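Local structure of RagA protein (Porphyromonas gingivalis, 6SLN) at residues A[115-118]-A[119-122]; A[230-233]-A[234-237]. The protein probably serves as a TonB-dependent receptor in the outer membrane, importing substrates through a beta-barrel that holds a plug domain. All coordinates share one frame; numbering follows the deposited sequence.

Contact 1: residues A[115-118]-A[119-122]; sequences VANI and MDAL
Asn117 and Ile118 offer their carbonyls to Asp120 and Ala121, each three residues on, and the chain winds into a 3-10 turn inside the plug domain of this TonB-dependent receptor. The bond from Ala121 N to Ile118 O is 2.9 Å long, whereas that from Asp120 N to Asn117 O stretches to 3.3 Å and is more bent, at 136°. Both donors sit well above the plane of the carbonyl they use, and Leu122 N repeats the spacing by bonding to Met119 O. The example illustrates how side chains of one tight turn can face different surroundings. Ile118 and Met119 slant across each other on the apolar side, next to Val172 and Leu169 of helix 169-173, while Met119 and Leu122 both reach Met183 on strand 180-186. The turn itself sets Asp120 CB 3.2 Å from Asn117 O. With CG opposite its own N (chi1 -176°), Asp120 carries its carboxylate out toward barrel strand 951-964, where OD2 forms a salt bridge to Arg959 that joins plug to barrel. OD1 of this buried acid also makes a weak hydrogen bond to Thr133. The methyl of Ala121 lies close to the carbonyl of Ile118, and the bent chain of Met119 brings CE to 4.1 Å from Ile118 CG2.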
ATOM      1  N   VAL A 115      17.702  -6.057  27.383  1.00 47.21           N
ATOM      2  CA  VAL A 115      17.587  -6.192  25.936  1.00 45.94           C
ATOM      3  C   VAL A 115      16.295  -6.924  25.594  1.00 46.54           C
ATOM      4  O   VAL A 115      15.768  -7.708  26.392  1.00 36.50           O
ATOM      5  CB  VAL A 115      18.795  -6.912  25.306  1.00 53.33           C
ATOM      6  CG1 VAL A 115      19.967  -5.945  25.134  1.00 57.78           C
ATOM      7  CG2 VAL A 115      19.182  -8.125  26.128  1.00 52.91           C
ATOM      8  N   ALA A 116      15.776  -6.651  24.391  1.00 48.68           N
ATOM      9  CA  ALA A 116      14.580  -7.334  23.915  1.00 47.11           C
ATOM     10  C   ALA A 116      14.863  -8.763  23.497  1.00 55.09           C
ATOM     11  O   ALA A 116      13.932  -9.569  23.417  1.00 56.72           O
ATOM     12  CB  ALA A 116      13.975  -6.591  22.731  1.00 50.22           C
ATOM     13  N   ASN A 117      16.125  -9.085  23.223  1.00 61.00           N
ATOM     14  CA  ASN A 117      16.526 -10.374  22.662  1.00 48.28           C
ATOM     15  C   ASN A 117      16.658 -11.365  23.813  1.00 39.59           C
ATOM     16  O   ASN A 117      17.715 -11.500  24.426  1.00 54.93           O
ATOM     17  CB  ASN A 117      17.813 -10.197  21.864  1.00 43.76           C
ATOM     18  CG  ASN A 117      18.443 -11.504  21.468  1.00 49.61           C
ATOM     19  OD1 ASN A 117      19.661 -11.613  21.421  1.00 57.62           O
ATOM     20  ND2 ASN A 117      17.623 -12.504  21.171  1.00 50.91           N
ATOM     21  N   ILE A 118      15.559 -12.073  24.101  1.00 37.07           N
ATOM     22  CA  ILE A 118      15.450 -12.932  25.284  1.00 38.58           C
ATOM     23  C   ILE A 118      16.404 -14.120  25.222  1.00 43.05           C
ATOM     24  O   ILE A 118      16.922 -14.554  26.259  1.00 40.71           O
ATOM     25  CB  ILE A 118      13.993 -13.404  25.455  1.00 41.94           C
ATOM     26  CG1 ILE A 118      13.864 -14.402  26.609  1.00 44.32           C
ATOM     27  CG2 ILE A 118      13.503 -14.035  24.181  1.00 43.34           C
ATOM     28  CD1 ILE A 118      13.953 -13.768  27.994  1.00 40.15           C
ATOM     29  N   MET A 119      16.654 -14.673  24.029  1.00 48.38           N
ATOM     30  CA  MET A 119      17.504 -15.862  23.941  1.00 50.24           C
ATOM     31  C   MET A 119      18.916 -15.569  24.432  1.00 54.14           C
ATOM     32  O   MET A 119      19.599 -16.468  24.957  1.00 49.09           O
ATOM     33  CB  MET A 119      17.527 -16.393  22.504  1.00 48.73           C
ATOM     34  CG  MET A 119      16.277 -17.218  22.125  1.00 50.04           C
ATOM     35  SD  MET A 119      15.999 -18.577  23.285  1.00 52.83           S
ATOM     36  CE  MET A 119      14.602 -18.011  24.231  1.00 50.03           C
ATOM     37  N   ASP A 120      19.351 -14.309  24.295  1.00 46.39           N
ATOM     38  CA  ASP A 120      20.647 -13.894  24.803  1.00 51.64           C
ATOM     39  C   ASP A 120      20.811 -14.237  26.279  1.00 52.95           C
ATOM     40  O   ASP A 120      21.924 -14.549  26.726  1.00 51.80           O
ATOM     41  CB  ASP A 120      20.827 -12.393  24.575  1.00 55.69           C
ATOM     42  CG  ASP A 120      22.192 -11.908  24.987  1.00 50.65           C
ATOM     43  OD1 ASP A 120      23.142 -12.054  24.181  1.00 50.86           O
ATOM     44  OD2 ASP A 120      22.308 -11.394  26.120  1.00 43.30           O
ATOM     45  N   ALA A 121      19.715 -14.213  27.041  1.00 49.37           N
ATOM     46  CA  ALA A 121      19.769 -14.505  28.471  1.00 55.01           C
ATOM     47  C   ALA A 121      19.993 -15.983  28.772  1.00 55.88           C
ATOM     48  O   ALA A 121      20.170 -16.332  29.944  1.00 54.87           O
ATOM     49  CB  ALA A 121      18.477 -14.033  29.148  1.00 57.37           C
ATOM     50  N   LEU A 122      19.970 -16.856  27.759  1.00 54.10           N
ATOM     51  CA  LEU A 122      20.222 -18.274  27.956  1.00 58.73           C
ATOM     52  C   LEU A 122      21.594 -18.696  27.466  1.00 63.87           C
ATOM     53  O   LEU A 122      21.964 -19.857  27.629  1.00 74.47           O
ATOM     54  CB  LEU A 122      19.106 -19.108  27.304  1.00 58.09           C
ATOM     55  CG  LEU A 122      17.896 -18.965  28.233  1.00 65.01           C
ATOM     56  CD1 LEU A 122      16.829 -18.046  27.654  1.00 60.82           C
ATOM     57  CD2 LEU A 122      17.312 -20.313  28.714  1.00 67.15           C
TER

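Contact 2: residues A[230-233]-A[234-237]; sequences ILNT and KPLD
Asn232 and Lys234 meet where strand 218-230 gives way to the short helical turn at 234-237, and the asparagine side chain caps the start of that turn. Its CG stands trans to the backbone N (chi1 168°), which swings the amide forward so that OD1 accepts a weak bond from Lys234 N at 3.4 Å, nearly straight at 160°. The two-residue spacing is that of an Asx turn. On the other branch, ND2 lies 3.3 Å from Pro235 CD and donates to the carbonyl of Phe970, which probably fixes the amide's rotation. Lys234 starts its side chain past the same oxygen, with CB 3.5 Å from Asn232 OD1, before bending at chi3. Leu236 lays its CD1 alongside the Thr233 carbonyl, 3.4 Å from Thr233 O, and the same side chain packs on Leu302, Val394 and Leu395. Leu236 N bonds to Thr233 O at 2.9 Å. Because proline has no N-H to give, Lys234 N and Leu236 N are the donors that tie this turn to the preceding residues, weakly through the asparagine side chain and more firmly through the backbone.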
ATOM      1  N   ILE A 230      29.210   0.900  24.133  1.00 62.88           N
ATOM      2  CA  ILE A 230      29.996  -0.023  23.311  1.00 66.74           C
ATOM      3  C   ILE A 230      31.017  -0.725  24.207  1.00 62.35           C
ATOM      4  O   ILE A 230      31.697  -0.084  25.018  1.00 48.49           O
ATOM      5  CB  ILE A 230      30.642   0.740  22.138  1.00 57.02           C
ATOM      6  CG1 ILE A 230      31.249  -0.193  21.100  1.00 69.99           C
ATOM      7  CG2 ILE A 230      31.718   1.655  22.602  1.00 38.73           C
ATOM      8  CD1 ILE A 230      31.996   0.575  20.010  1.00 68.21           C
ATOM      9  N   LEU A 231      31.078  -2.060  24.127  1.00 56.39           N
ATOM     10  CA  LEU A 231      31.673  -2.796  25.244  1.00 54.41           C
ATOM     11  C   LEU A 231      33.184  -2.941  25.163  1.00 50.87           C
ATOM     12  O   LEU A 231      33.793  -3.381  26.141  1.00 48.15           O
ATOM     13  CB  LEU A 231      31.050  -4.198  25.400  1.00 61.32           C
ATOM     14  CG  LEU A 231      30.813  -5.280  24.330  1.00 62.37           C
ATOM     15  CD1 LEU A 231      32.045  -5.731  23.531  1.00 62.44           C
ATOM     16  CD2 LEU A 231      30.210  -6.472  25.046  1.00 58.35           C
ATOM     17  N   ASN A 232      33.812  -2.590  24.048  1.00 49.60           N
ATOM     18  CA  ASN A 232      35.255  -2.736  23.967  1.00 49.43           C
ATOM     19  C   ASN A 232      35.803  -1.636  23.073  1.00 44.96           C
ATOM     20  O   ASN A 232      35.248  -1.387  21.997  1.00 42.99           O
ATOM     21  CB  ASN A 232      35.622  -4.130  23.441  1.00 54.48           C
ATOM     22  CG  ASN A 232      37.076  -4.252  23.071  1.00 55.87           C
ATOM     23  OD1 ASN A 232      37.957  -4.072  23.903  1.00 57.51           O
ATOM     24  ND2 ASN A 232      37.335  -4.586  21.818  1.00 63.83           N
ATOM     25  N   THR A 233      36.889  -0.992  23.517  1.00 44.08           N
ATOM     26  CA  THR A 233      37.469   0.131  22.787  1.00 46.49           C
ATOM     27  C   THR A 233      38.878  -0.153  22.283  1.00 52.07           C
ATOM     28  O   THR A 233      39.431   0.666  21.534  1.00 55.97           O
ATOM     29  CB  THR A 233      37.468   1.409  23.646  1.00 49.08           C
ATOM     30  OG1 THR A 233      37.967   1.156  24.983  1.00 46.76           O
ATOM     31  CG2 THR A 233      36.042   1.943  23.733  1.00 49.78           C
ATOM     32  N   LYS A 234      39.444  -1.313  22.620  1.00 46.25           N
ATOM     33  CA  LYS A 234      40.810  -1.656  22.231  1.00 44.18           C
ATOM     34  C   LYS A 234      41.135  -1.458  20.753  1.00 48.29           C
ATOM     35  O   LYS A 234      42.264  -1.026  20.463  1.00 51.49           O
ATOM     36  CB  LYS A 234      41.103  -3.109  22.630  1.00 47.75           C
ATOM     37  CG  LYS A 234      41.485  -3.276  24.088  1.00 57.70           C
ATOM     38  CD  LYS A 234      41.762  -4.734  24.457  1.00 59.99           C
ATOM     39  CE  LYS A 234      43.253  -5.070  24.325  1.00 65.70           C
ATOM     40  NZ  LYS A 234      43.561  -6.416  24.880  1.00 72.27           N
ATOM     41  N   PRO A 235      40.259  -1.770  19.787  1.00 46.33           N
ATOM     42  CA  PRO A 235      40.639  -1.558  18.380  1.00 42.66           C
ATOM     43  C   PRO A 235      41.062  -0.140  18.094  1.00 40.96           C
ATOM     44  O   PRO A 235      41.780   0.099  17.117  1.00 43.57           O
ATOM     45  CB  PRO A 235      39.358  -1.917  17.605  1.00 42.35           C
ATOM     46  CG  PRO A 235      38.657  -2.868  18.468  1.00 39.79           C
ATOM     47  CD  PRO A 235      38.940  -2.433  19.885  1.00 40.43           C
ATOM     48  N   LEU A 236      40.624   0.816  18.905  1.00 46.88           N
ATOM     49  CA  LEU A 236      40.992   2.203  18.657  1.00 45.88           C
ATOM     50  C   LEU A 236      42.428   2.504  19.074  1.00 42.09           C
ATOM     51  O   LEU A 236      43.072   3.354  18.451  1.00 49.15           O
ATOM     52  CB  LEU A 236      40.011   3.130  19.369  1.00 40.64           C
ATOM     53  CG  LEU A 236      38.662   3.103  18.657  1.00 52.84           C
ATOM     54  CD1 LEU A 236      37.530   2.684  19.588  1.00 61.69           C
ATOM     55  CD2 LEU A 236      38.406   4.442  18.041  1.00 43.31           C
ATOM     56  N   ASP A 237      42.951   1.786  20.079  1.00 45.74           N
ATOM     57  CA  ASP A 237      44.233   2.140  20.697  1.00 47.87           C
ATOM     58  C   ASP A 237      45.338   2.277  19.660  1.00 50.42           C
ATOM     59  O   ASP A 237      46.109   3.245  19.681  1.00 50.63           O
ATOM     60  CB  ASP A 237      44.627   1.092  21.745  1.00 44.60           C
ATOM     61  CG  ASP A 237      43.682   1.062  22.960  1.00 60.31           C
ATOM     62  OD1 ASP A 237      42.671   1.803  22.993  1.00 63.06           O
ATOM     63  OD2 ASP A 237      43.951   0.272  23.896  1.00 65.13           O
TER

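How the contacts relate
Running from the N terminus, the chain meets contact 1 in the plug, between strands 102-106 and 129-132, and contact 2 only after the first barrel strand, 218-230. Each is a local turn within continuous chain, so neither closes a long loop, and they follow in series without crossing or nesting. Their centres are about 23 Å apart and their nearest atoms about 9 Å apart, without touching. Both neighbourhoods touch strand 951-964: residues 115-122 reach it through Arg959, whereas Leu231 lies against Asn960 and Thr963. Contact 1 thus joins plug to barrel wall, and contact 2 joins the end of a barrel strand to helices 301-305 and 390-396.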